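Local coordinates for protein SAM-dependent methyltransferase (PDB 3D2L) that probably transfers a methyl group from S-adenosylmethionine to an acceptor substrate that has not been identified, at residues 35-40 / 99-104. Numbering follows the deposited sequence.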
loop_
_atom_site.group_PDB
_atom_site.type_symbol
_atom_site.label_atom_id
_atom_site.label_comp_id
_atom_site.label_asym_id
_atom_site.label_seq_id
_atom_site.Cartn_x
_atom_site.Cartn_y
_atom_site.Cartn_z
ATOM N N LYS A 35 4.877 -8.066 -17.927
ATOM C CA LYS A 35 4.538 -6.657 -18.075
ATOM C C LYS A 35 5.277 -5.754 -17.077
ATOM O O LYS A 35 5.903 -6.220 -16.106
ATOM C CB LYS A 35 3.020 -6.457 -18.009
ATOM C CG LYS A 35 2.311 -7.135 -19.180
ATOM C CD LYS A 35 1.294 -6.230 -19.803
ATOM C CE LYS A 35 0.843 -6.698 -21.178
ATOM N NZ LYS A 35 -0.407 -7.448 -21.104
ATOM N N ARG A 36 5.206 -4.454 -17.363
ATOM C CA ARG A 36 5.890 -3.408 -16.623
ATOM C C ARG A 36 4.917 -2.809 -15.657
ATOM O O ARG A 36 3.841 -2.394 -16.063
ATOM C CB ARG A 36 6.438 -2.324 -17.557
ATOM C CG ARG A 36 7.439 -2.872 -18.570
ATOM C CD ARG A 36 7.976 -1.813 -19.563
ATOM N NE ARG A 36 6.907 -1.079 -20.247
ATOM C CZ ARG A 36 6.112 -1.581 -21.196
ATOM N NH1 ARG A 36 6.224 -2.849 -21.603
ATOM N NH2 ARG A 36 5.169 -0.802 -21.733
ATOM N N ILE A 37 5.313 -2.811 -14.387
ATOM C CA ILE A 37 4.509 -2.318 -13.275
ATOM C C ILE A 37 5.234 -1.289 -12.411
ATOM O O ILE A 37 6.427 -1.423 -12.110
ATOM C CB ILE A 37 4.065 -3.458 -12.292
ATOM C CG1 ILE A 37 3.177 -4.480 -12.998
ATOM C CG2 ILE A 37 3.313 -2.888 -11.071
ATOM C CD1 ILE A 37 2.449 -5.448 -12.048
ATOM N N ALA A 38 4.498 -0.253 -12.040
ATOM C CA ALA A 38 4.954 0.721 -11.056
ATOM C C ALA A 38 4.171 0.404 -9.776
ATOM O O ALA A 38 2.928 0.454 -9.741
ATOM C CB ALA A 38 4.711 2.154 -11.525
ATOM N N ASP A 39 4.894 0.026 -8.739
ATOM C CA ASP A 39 4.299 -0.286 -7.417
ATOM C C ASP A 39 4.560 0.919 -6.558
ATOM O O ASP A 39 5.698 1.196 -6.151
ATOM C CB ASP A 39 4.943 -1.531 -6.834
ATOM C CG ASP A 39 4.297 -1.974 -5.529
ATOM O OD1 ASP A 39 3.040 -1.871 -5.406
ATOM O OD2 ASP A 39 5.068 -2.435 -4.653
ATOM N N ILE A 40 3.494 1.636 -6.274
ATOM C CA ILE A 40 3.587 2.894 -5.604
ATOM C C ILE A 40 3.175 2.838 -4.130
ATOM O O ILE A 40 2.325 2.100 -3.743
ATOM C CB ILE A 40 2.919 4.006 -6.425
ATOM C CG1 ILE A 40 1.439 3.905 -6.356
ATOM C CG2 ILE A 40 3.340 3.939 -7.924
ATOM C CD1 ILE A 40 0.774 4.770 -7.321
ATOM N N ALA A 99 0.876 -1.324 -15.856
ATOM C CA ALA A 99 -0.003 -1.343 -14.685
ATOM C C ALA A 99 0.620 -0.586 -13.530
ATOM O O ALA A 99 1.864 -0.477 -13.424
ATOM C CB ALA A 99 -0.339 -2.815 -14.243
ATOM N N ILE A 100 -0.255 -0.038 -12.690
ATOM C CA ILE A 100 0.118 0.618 -11.439
ATOM C C ILE A 100 -0.534 -0.140 -10.303
ATOM O O ILE A 100 -1.734 -0.429 -10.342
ATOM C CB ILE A 100 -0.295 2.142 -11.428
ATOM C CG1 ILE A 100 0.550 2.913 -12.414
ATOM C CG2 ILE A 100 -0.168 2.776 -10.021
ATOM C CD1 ILE A 100 -0.028 4.299 -12.662
ATOM N N THR A 101 0.263 -0.496 -9.285
ATOM C CA THR A 101 -0.258 -1.150 -8.117
ATOM C C THR A 101 -0.073 -0.259 -6.892
ATOM O O THR A 101 0.990 0.328 -6.673
ATOM C CB THR A 101 0.377 -2.566 -7.869
ATOM O OG1 THR A 101 1.818 -2.469 -7.835
ATOM C CG2 THR A 101 -0.049 -3.515 -8.990
ATOM N N ILE A 102 -1.110 -0.206 -6.067
ATOM C CA ILE A 102 -1.069 0.573 -4.829
ATOM C C ILE A 102 -1.638 -0.350 -3.783
ATOM O O ILE A 102 -2.837 -0.395 -3.523
ATOM C CB ILE A 102 -1.873 1.883 -4.901
ATOM C CG1 ILE A 102 -1.662 2.591 -6.228
ATOM C CG2 ILE A 102 -1.485 2.759 -3.745
ATOM C CD1 ILE A 102 -2.339 3.971 -6.266
ATOM N N LEU A 103 -0.736 -1.082 -3.162
ATOM C CA LEU A 103 -1.100 -2.207 -2.336
ATOM C C LEU A 103 -1.040 -2.010 -0.848
ATOM O O LEU A 103 -0.411 -1.079 -0.344
ATOM C CB LEU A 103 -0.186 -3.391 -2.717
ATOM C CG LEU A 103 -0.101 -3.796 -4.179
ATOM C CD1 LEU A 103 0.915 -4.962 -4.307
ATOM C CD2 LEU A 103 -1.453 -4.192 -4.727
ATOM N N CYS A 104 -1.752 -2.912 -0.159
ATOM C CA CYS A 104 -1.776 -2.989 1.300
ATOM C C CYS A 104 -2.221 -1.692 1.965
ATOM O O CYS A 104 -1.571 -1.192 2.861
ATOM C CB CYS A 104 -0.419 -3.414 1.809
ATOM S SG CYS A 104 0.178 -4.945 0.956
HETATM O O HOH W 1 2.110 -0.666 -3.452
#
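Thr101 and Asp39 sit side by side on adjacent parallel strands, their side chains on one face of the sheet. The hydroxyl OG1 of Thr101 donates to OD1 of Asp39 over 2.8 Å. It arrives from above the carboxylate plane, 36° out of it. With CG of Asp39 anti to the backbone N (chi1 -175°), and so beside the carbonyl carbon, the carboxylate is carried toward the C-terminal end of the strand, with OD1 near Thr101 and Leu103. A water accepts from Leu103 N at 2.9 Å and lies close to Asp39 OD1 and Ile40 O; how its protons are shared is left open. OD2 of Asp39 bonds to Thr48 OG1, so both carboxylate oxygens are engaged. An alanine in place of Asp39 would probably leave the Thr101 and Thr48 hydroxyls without their carboxylate partner.

On the same face, CG2 of Ile37 packs against OG1 of Thr101, and CG1 of Ile37 lies 4.1 Å from CB of Ala99. On the other face, the side chains of Ala38, Ile40, Ile100 and Ile102 make apolar contacts. CD1 of Ile40 meets CG2 of Ile100 at 3.5 Å, and the Ile40 and Ile102 branches press tightly together, with CG1 to CG1 at 3.4 Å. Four backbone bonds set this register: Ala99 N to Arg36 O, Ala38 N to Ala99 O, Thr101 N to Ala38 O and Ile40 N to Thr101 O.

The pair forms the middle of the Rossmann-like methyltransferase sheet, strand order 3-2-1-4-5-7-6. In this fold the end of strand 36-40 commonly leads into the cofactor-binding loop. Helix 20-30 packs on Ile37 and Leu103, and helix 113-126 on Ile100 and Ile102. Strand 56-61 flanks strand 36-40, and strand 131-138 flanks strand 97-102.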